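Local coordinates for serine acetyltransferase (Bacteroides vulgatus ATCC 8482, PDB 3F1X), which probably transfers an acetyl group from acetyl-CoA to serine, a step toward cysteine in amino-acid biosynthesis, at residues F54-F58 and I150-Y154; G90-G94 and V174-P178; T230-K234 and R250-L254. One frame throughout, in Å; residues are numbered along the deposited sequence.

Interaction 1 of 3, residues F54-F58 and I150-Y154; sequences FPGYF and IISCY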
loop_
_atom_site.group_PDB
_atom_site.type_symbol
_atom_site.label_atom_id
_atom_site.label_comp_id
_atom_site.label_asym_id
_atom_site.label_seq_id
_atom_site.Cartn_x
_atom_site.Cartn_y
_atom_site.Cartn_z
ATOM N N PHE A 54 21.324 7.445 -13.699
ATOM C CA PHE A 54 20.768 7.283 -15.046
ATOM C C PHE A 54 19.463 8.065 -15.098
ATOM O O PHE A 54 18.380 7.486 -15.074
ATOM C CB PHE A 54 20.486 5.806 -15.322
ATOM C CG PHE A 54 21.688 4.923 -15.188
ATOM C CD1 PHE A 54 22.731 5.000 -16.111
ATOM C CD2 PHE A 54 21.776 4.009 -14.144
ATOM C CE1 PHE A 54 23.852 4.170 -15.992
ATOM C CE2 PHE A 54 22.892 3.170 -14.009
ATOM C CZ PHE A 54 23.928 3.253 -14.934
ATOM N N PRO A 55 19.551 9.398 -15.183
ATOM C CA PRO A 55 18.358 10.250 -15.228
ATOM C C PRO A 55 17.344 9.947 -16.323
ATOM O O PRO A 55 17.692 9.802 -17.492
ATOM C CB PRO A 55 18.941 11.659 -15.342
ATOM C CG PRO A 55 20.221 11.439 -16.076
ATOM C CD PRO A 55 20.772 10.180 -15.439
ATOM N N GLY A 56 16.080 9.855 -15.931
ATOM C CA GLY A 56 15.041 9.573 -16.898
ATOM C C GLY A 56 14.777 8.095 -17.137
ATOM O O GLY A 56 13.743 7.744 -17.703
ATOM N N TYR A 57 15.703 7.226 -16.732
ATOM C CA TYR A 57 15.519 5.787 -16.920
ATOM C C TYR A 57 14.852 5.188 -15.702
ATOM O O TYR A 57 13.976 4.328 -15.812
ATOM C CB TYR A 57 16.850 5.079 -17.169
ATOM C CG TYR A 57 17.274 5.115 -18.612
ATOM C CD1 TYR A 57 18.067 6.147 -19.105
ATOM C CD2 TYR A 57 16.856 4.127 -19.498
ATOM C CE1 TYR A 57 18.434 6.189 -20.457
ATOM C CE2 TYR A 57 17.213 4.162 -20.842
ATOM C CZ TYR A 57 18.001 5.192 -21.318
ATOM O OH TYR A 57 18.345 5.214 -22.651
ATOM N N PHE A 58 15.293 5.642 -14.537
ATOM C CA PHE A 58 14.740 5.200 -13.270
ATOM C C PHE A 58 14.187 6.466 -12.635
ATOM O O PHE A 58 13.468 6.415 -11.633
ATOM C CB PHE A 58 15.840 4.620 -12.374
ATOM C CG PHE A 58 16.391 3.308 -12.850
ATOM C CD1 PHE A 58 15.695 2.120 -12.621
ATOM C CD2 PHE A 58 17.612 3.252 -13.524
ATOM C CE1 PHE A 58 16.207 0.892 -13.055
ATOM C CE2 PHE A 58 18.137 2.025 -13.966
ATOM C CZ PHE A 58 17.431 0.843 -13.729
ATOM N N ILE A 150 19.988 -2.151 -21.793
ATOM C CA ILE A 150 20.953 -2.642 -20.821
ATOM C C ILE A 150 20.725 -2.038 -19.444
ATOM O O ILE A 150 20.602 -2.762 -18.462
ATOM C CB ILE A 150 22.387 -2.350 -21.289
ATOM C CG1 ILE A 150 22.682 -3.195 -22.537
ATOM C CG2 ILE A 150 23.378 -2.647 -20.173
ATOM C CD1 ILE A 150 24.030 -2.937 -23.156
ATOM N N ILE A 151 20.657 -0.714 -19.380
ATOM C CA ILE A 151 20.441 -0.020 -18.115
ATOM C C ILE A 151 19.094 -0.387 -17.504
ATOM O O ILE A 151 18.975 -0.569 -16.286
ATOM C CB ILE A 151 20.465 1.513 -18.316
ATOM C CG1 ILE A 151 21.851 1.955 -18.792
ATOM C CG2 ILE A 151 20.080 2.228 -17.013
ATOM C CD1 ILE A 151 21.920 3.414 -19.171
ATOM N N SER A 152 18.087 -0.507 -18.365
ATOM C CA SER A 152 16.723 -0.798 -17.936
ATOM C C SER A 152 16.394 -2.178 -17.374
ATOM O O SER A 152 15.580 -2.275 -16.458
ATOM C CB SER A 152 15.748 -0.467 -19.074
ATOM O OG SER A 152 15.686 0.931 -19.283
ATOM N N CYS A 153 16.997 -3.245 -17.898
ATOM C CA CYS A 153 16.669 -4.564 -17.374
ATOM C C CYS A 153 17.793 -5.577 -17.195
ATOM O O CYS A 153 17.555 -6.665 -16.671
ATOM C CB CYS A 153 15.554 -5.198 -18.210
ATOM S SG CYS A 153 16.028 -5.713 -19.874
ATOM N N TYR A 154 19.005 -5.251 -17.627
ATOM C CA TYR A 154 20.114 -6.189 -17.452
ATOM C C TYR A 154 20.469 -6.273 -15.973
ATOM O O TYR A 154 20.753 -5.260 -15.332
ATOM C CB TYR A 154 21.329 -5.737 -18.253
ATOM C CG TYR A 154 21.309 -6.192 -19.685
ATOM C CD1 TYR A 154 20.125 -6.218 -20.414
ATOM C CD2 TYR A 154 22.482 -6.577 -20.325
ATOM C CE1 TYR A 154 20.108 -6.621 -21.749
ATOM C CE2 TYR A 154 22.478 -6.978 -21.662
ATOM C CZ TYR A 154 21.287 -6.997 -22.366
ATOM O OH TYR A 154 21.276 -7.389 -23.687
#
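One face of the Phe54 ring is covered by the branch methyl CG2 of Ile151. This CH-pi contact puts CG2 3.8 Å from the ring centroid and 19° off the ring normal. The methyl is displaced from the middle of the ring toward its CG end, where Ile151 CG2 lies 3.6 Å from Phe54 CG. Ile151 CD1, at the end of the other branch, meets Phe54 CD1 at 3.5 Å and also touches Phe54 CE1. The Phe58 ring turns its edge to the backbone carbonyl of Ile151. Ile151 O lies at that edge, near the ring plane, 3.3 Å from Phe58 CZ. Phe58 CE2 touches Ile151 CG2 at 3.6 Å. That one methyl therefore touches two aromatic rings, over the face of Phe54 and at CE2 of Phe58. CG2 of Ile151 is anti to its backbone N and CG1 is beside that N (chi1 -64°), so that CG2 covers the face while CG1 carries the methyl CD1 to the CD1-CE1 side of the ring. The Tyr57 ring also uses an edge, and Ser152 OG approaches Tyr57 CD2 there at 3.4 Å. The hydroxyl is hydrogen-bonded to Gly148 O, one turn back on its own helix.

Residues 54-58 form the bend that follows helix 39-53, and Phe54 is the first residue to leave helical geometry. Residues 150-154 span the end of helix 147-153. The contact thus belongs to the helical N-terminal region that precedes the left-handed beta-helix of serine acetyltransferases. No hydrogen bond crosses between the segments. The bend has one of its own, from Tyr57 N to Phe54 O. Leu130 and Val134 of helix 123-139 pack on Phe54 and Ile151 respectively. From the second subunit, Tyr23 touches Phe54, Phe27 touches Ile151, and His30 touches Tyr57.

Interaction 2 of 3, residues G90-G94 and V174-P178; sequences GLCFG and VPLIP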
loop_
_atom_site.group_PDB
_atom_site.type_symbol
_atom_site.label_atom_id
_atom_site.label_comp_id
_atom_site.label_asym_id
_atom_site.label_seq_id
_atom_site.Cartn_x
_atom_site.Cartn_y
_atom_site.Cartn_z
ATOM N N GLY A 90 24.375 2.312 10.644
ATOM C CA GLY A 90 25.595 1.544 10.454
ATOM C C GLY A 90 26.638 1.875 11.504
ATOM O O GLY A 90 27.217 0.979 12.116
ATOM N N LEU A 91 26.877 3.166 11.716
ATOM C CA LEU A 91 27.849 3.596 12.704
ATOM C C LEU A 91 27.464 3.064 14.085
ATOM O O LEU A 91 28.327 2.624 14.842
ATOM C CB LEU A 91 27.926 5.123 12.742
ATOM C CG LEU A 91 28.532 5.807 11.512
ATOM C CD1 LEU A 91 28.210 7.291 11.539
ATOM C CD2 LEU A 91 30.033 5.575 11.493
ATOM N N CYS A 92 26.171 3.099 14.403
ATOM C CA CYS A 92 25.686 2.628 15.702
ATOM C C CYS A 92 25.804 1.120 15.883
ATOM O O CYS A 92 26.050 0.640 16.990
ATOM C CB CYS A 92 24.221 3.035 15.914
ATOM S SG CYS A 92 23.952 4.795 16.243
ATOM N N PHE A 93 25.617 0.376 14.799
ATOM C CA PHE A 93 25.688 -1.079 14.852
ATOM C C PHE A 93 27.069 -1.548 15.305
ATOM O O PHE A 93 27.236 -2.013 16.430
ATOM C CB PHE A 93 25.376 -1.665 13.478
ATOM C CG PHE A 93 24.765 -3.034 13.532
ATOM C CD1 PHE A 93 23.399 -3.186 13.764
ATOM C CD2 PHE A 93 25.552 -4.171 13.362
ATOM C CE1 PHE A 93 22.820 -4.458 13.825
ATOM C CE2 PHE A 93 24.989 -5.453 13.420
ATOM C CZ PHE A 93 23.620 -5.592 13.653
ATOM N N GLY A 94 28.053 -1.437 14.421
ATOM C CA GLY A 94 29.402 -1.847 14.766
ATOM C C GLY A 94 30.424 -0.821 14.325
ATOM O O GLY A 94 30.112 0.075 13.542
ATOM N N VAL A 174 31.817 3.832 6.080
ATOM C CA VAL A 174 30.498 3.491 6.599
ATOM C C VAL A 174 30.442 1.985 6.837
ATOM O O VAL A 174 30.510 1.193 5.899
ATOM C CB VAL A 174 29.375 3.869 5.613
ATOM C CG1 VAL A 174 28.019 3.495 6.205
ATOM C CG2 VAL A 174 29.423 5.363 5.311
ATOM N N PRO A 175 30.312 1.562 8.102
ATOM C CA PRO A 175 30.258 0.124 8.368
ATOM C C PRO A 175 28.893 -0.523 8.128
ATOM O O PRO A 175 27.861 0.153 8.118
ATOM C CB PRO A 175 30.687 0.039 9.825
ATOM C CG PRO A 175 30.066 1.256 10.415
ATOM C CD PRO A 175 30.282 2.336 9.357
ATOM N N LEU A 176 28.910 -1.839 7.915
ATOM C CA LEU A 176 27.694 -2.631 7.712
ATOM C C LEU A 176 26.868 -2.327 6.457
ATOM O O LEU A 176 26.578 -3.219 5.665
ATOM C CB LEU A 176 26.801 -2.495 8.948
ATOM C CG LEU A 176 25.631 -3.469 9.071
ATOM C CD1 LEU A 176 26.161 -4.866 9.403
ATOM C CD2 LEU A 176 24.679 -2.997 10.175
ATOM N N ILE A 177 26.476 -1.074 6.289
ATOM C CA ILE A 177 25.679 -0.693 5.138
ATOM C C ILE A 177 26.192 -1.187 3.778
ATOM O O ILE A 177 25.394 -1.610 2.943
ATOM C CB ILE A 177 25.491 0.835 5.088
ATOM C CG1 ILE A 177 24.773 1.303 6.360
ATOM C CG2 ILE A 177 24.673 1.232 3.884
ATOM C CD1 ILE A 177 23.460 0.576 6.630
ATOM N N PRO A 178 27.515 -1.147 3.531
ATOM C CA PRO A 178 28.010 -1.620 2.225
ATOM C C PRO A 178 27.673 -3.085 1.918
ATOM O O PRO A 178 27.235 -3.409 0.817
ATOM C CB PRO A 178 29.520 -1.391 2.319
ATOM C CG PRO A 178 29.623 -0.202 3.258
ATOM C CD PRO A 178 28.609 -0.568 4.331
#
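Leu176 lays its methyl CD2 over one face of the Phe93 ring. CD2 stands 3.7 Å from the ring centroid and 26° off the normal, a CH-pi contact shifted toward the root of the ring. The nearest ring atom is Phe93 CG, 3.4 Å from Leu176 CD2. With CG anti to the backbone N in both residues (chi1 -151° in Phe93 and -167° in Leu176), the ring and the isobutyl group extend to meet each other. His30 of the same chain meets the Phe93 ring edge-to-face.

The contact joins the C-terminal end of helix 68-93 to the loop that leads into helix 177-189. Leu176 is the N-cap residue of that second helix. Both helices belong to the alpha-helical region that comes before the left-handed beta-helix.

Pro175 faces the last turn of helix 68-93. Pro175 CG points at a pair of backbone oxygens, Gly90 O and Gly94 O, each 3.3 Å away. On another side of the proline, Pro175 CD meets Leu91 CD2 at 3.9 Å. The loop comes close at Gly90, a residue with no side chain. Gly90 CA makes a CA-H...O contact with Pro175 O at 3.5 Å, and CG1 of Ile177 lies nearby. In the third subunit, Gly148 packs on Phe93 and Glu149 on Leu176.

Interaction 3 of 3, residues T230-K234 and R250-L254; sequences TLGAK and RHPIL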
loop_
_atom_site.group_PDB
_atom_site.type_symbol
_atom_site.label_atom_id
_atom_site.label_comp_id
_atom_site.label_asym_id
_atom_site.label_seq_id
_atom_site.Cartn_x
_atom_site.Cartn_y
_atom_site.Cartn_z
ATOM N N THR A 230 33.746 -17.913 -9.866
ATOM C CA THR A 230 34.145 -17.598 -8.494
ATOM C C THR A 230 35.579 -17.092 -8.420
ATOM O O THR A 230 36.483 -17.693 -8.992
ATOM C CB THR A 230 34.063 -18.844 -7.563
ATOM O OG1 THR A 230 32.696 -19.172 -7.309
ATOM C CG2 THR A 230 34.761 -18.566 -6.226
ATOM N N LEU A 231 35.776 -15.982 -7.715
ATOM C CA LEU A 231 37.104 -15.425 -7.482
ATOM C C LEU A 231 37.178 -15.466 -5.959
ATOM O O LEU A 231 36.795 -14.512 -5.286
ATOM C CB LEU A 231 37.210 -13.981 -7.988
ATOM C CG LEU A 231 36.828 -13.716 -9.447
ATOM C CD1 LEU A 231 37.165 -12.275 -9.817
ATOM C CD2 LEU A 231 37.574 -14.661 -10.356
ATOM N N GLY A 232 37.635 -16.588 -5.412
ATOM C CA GLY A 232 37.678 -16.712 -3.967
ATOM C C GLY A 232 38.965 -17.244 -3.386
ATOM O O GLY A 232 40.050 -16.936 -3.875
ATOM N N ALA A 233 38.840 -18.045 -2.333
ATOM C CA ALA A 233 40.004 -18.608 -1.672
ATOM C C ALA A 233 39.649 -19.764 -0.744
ATOM O O ALA A 233 38.487 -20.156 -0.635
ATOM C CB ALA A 233 40.715 -17.525 -0.891
ATOM N N LYS A 234 40.665 -20.292 -0.072
ATOM C CA LYS A 234 40.500 -21.404 0.851
ATOM C C LYS A 234 40.080 -22.660 0.104
ATOM O O LYS A 234 40.871 -23.591 -0.057
ATOM C CB LYS A 234 39.459 -21.072 1.922
ATOM C CG LYS A 234 39.188 -22.237 2.856
ATOM C CD LYS A 234 38.026 -21.966 3.795
ATOM C CE LYS A 234 37.738 -23.180 4.670
ATOM N NZ LYS A 234 36.581 -22.947 5.580
ATOM N N ARG A 250 44.434 -12.612 -0.165
ATOM C CA ARG A 250 44.264 -14.038 -0.427
ATOM C C ARG A 250 43.258 -14.311 -1.536
ATOM O O ARG A 250 42.788 -15.436 -1.700
ATOM C CB ARG A 250 43.857 -14.770 0.853
ATOM C CG ARG A 250 42.820 -14.062 1.715
ATOM C CD ARG A 250 42.540 -14.894 2.961
ATOM N NE ARG A 250 41.757 -14.187 3.971
ATOM C CZ ARG A 250 42.172 -13.104 4.623
ATOM N NH1 ARG A 250 43.369 -12.589 4.369
ATOM N NH2 ARG A 250 41.396 -12.541 5.542
ATOM N N HIS A 251 42.935 -13.272 -2.296
ATOM C CA HIS A 251 42.000 -13.386 -3.411
ATOM C C HIS A 251 42.729 -13.107 -4.725
ATOM O O HIS A 251 43.738 -12.395 -4.755
ATOM C CB HIS A 251 40.824 -12.428 -3.214
ATOM C CG HIS A 251 39.840 -12.899 -2.186
ATOM N ND1 HIS A 251 39.006 -13.978 -2.395
ATOM C CD2 HIS A 251 39.591 -12.472 -0.925
ATOM C CE1 HIS A 251 38.286 -14.194 -1.309
ATOM N NE2 HIS A 251 38.622 -13.295 -0.401
ATOM N N PRO A 252 42.219 -13.656 -5.836
ATOM C CA PRO A 252 42.824 -13.485 -7.161
ATOM C C PRO A 252 42.970 -12.073 -7.693
ATOM O O PRO A 252 42.290 -11.138 -7.264
ATOM C CB PRO A 252 41.917 -14.320 -8.073
ATOM C CG PRO A 252 41.296 -15.324 -7.138
ATOM C CD PRO A 252 40.999 -14.474 -5.934
ATOM N N ILE A 253 43.874 -11.952 -8.654
ATOM C CA ILE A 253 44.135 -10.708 -9.336
ATOM C C ILE A 253 43.939 -10.988 -10.819
ATOM O O ILE A 253 44.594 -11.868 -11.378
ATOM C CB ILE A 253 45.583 -10.233 -9.147
ATOM C CG1 ILE A 253 45.883 -9.997 -7.667
ATOM C CG2 ILE A 253 45.811 -8.972 -9.963
ATOM C CD1 ILE A 253 47.307 -9.549 -7.410
ATOM N N LEU A 254 43.020 -10.273 -11.450
ATOM C CA LEU A 254 42.797 -10.438 -12.880
ATOM C C LEU A 254 43.272 -9.164 -13.544
ATOM O O LEU A 254 42.787 -8.078 -13.223
ATOM C CB LEU A 254 41.307 -10.655 -13.192
ATOM C CG LEU A 254 40.750 -12.080 -13.123
ATOM C CD1 LEU A 254 40.930 -12.630 -11.725
ATOM C CD2 LEU A 254 39.267 -12.073 -13.529
#
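Leu231 and Leu254 meet tip to tip inside the left-handed beta-helix of this acetyltransferase. The closest methyls are Leu231 CD2 and Leu254 CD1, 4.2 Å apart. Strands 230-232 and 253-254 belong to different parallel sheets of the helix, and both leucines are buried. Leu231 has CG beside its backbone N (chi1 -54°). Its extended chi2 sets CD1 anti to CA, and the other methyl, CD2, is the one turned to Leu254. Leu254 also keeps CG beside N, but its chi2 of 60° folds CD1 back beside CA, where it meets Leu231. Ile266 of strand 265-267 and Leu225 of strand 224-226 pack on Leu231, and Leu225 touches Leu254 as well.

Toward the chain ends that lead to an unmodelled loop, the contact passes to the backbone. The CD atom of Pro252 lies 3.3 Å from Gly232 O, and its ring also touches Leu231 CB. His251 has chi1 -76°, which swings its imidazole toward the Gly232 backbone. Gly232 CA is at the ring edge, in its plane. Thr216 and Ser217 pack on His251 from a neighbouring loop.

Pro142 of the third subunit packs on Arg250. The backbone O of Arg250 is buried with no polar partner in the model, and the CB of Ala233 lies 3.1 Å from Arg250 O.

How the interactions relate
From the N terminus, residues 54-58 open interaction 1 just after helix 39-53. Helix 68-93 ends in residues 90-94, which open interaction 2. The chain returns at 150-154, closing interaction 1 and tying the loop after helix 39-53 to helix 147-153. At 174-178 it closes interaction 2, which ties the end of helix 68-93 to the start of helix 177-189. The two loops cross, on opposite sides of the chain's centre. Interaction 3 follows in series. It closes a shorter loop, between 230-234 and 250-254, within the beta-helix. The sites do not touch: nearest atoms of interactions 2 and 3 are about 15 Å apart. Both of these meet the third subunit, whereas interaction 1 meets the second.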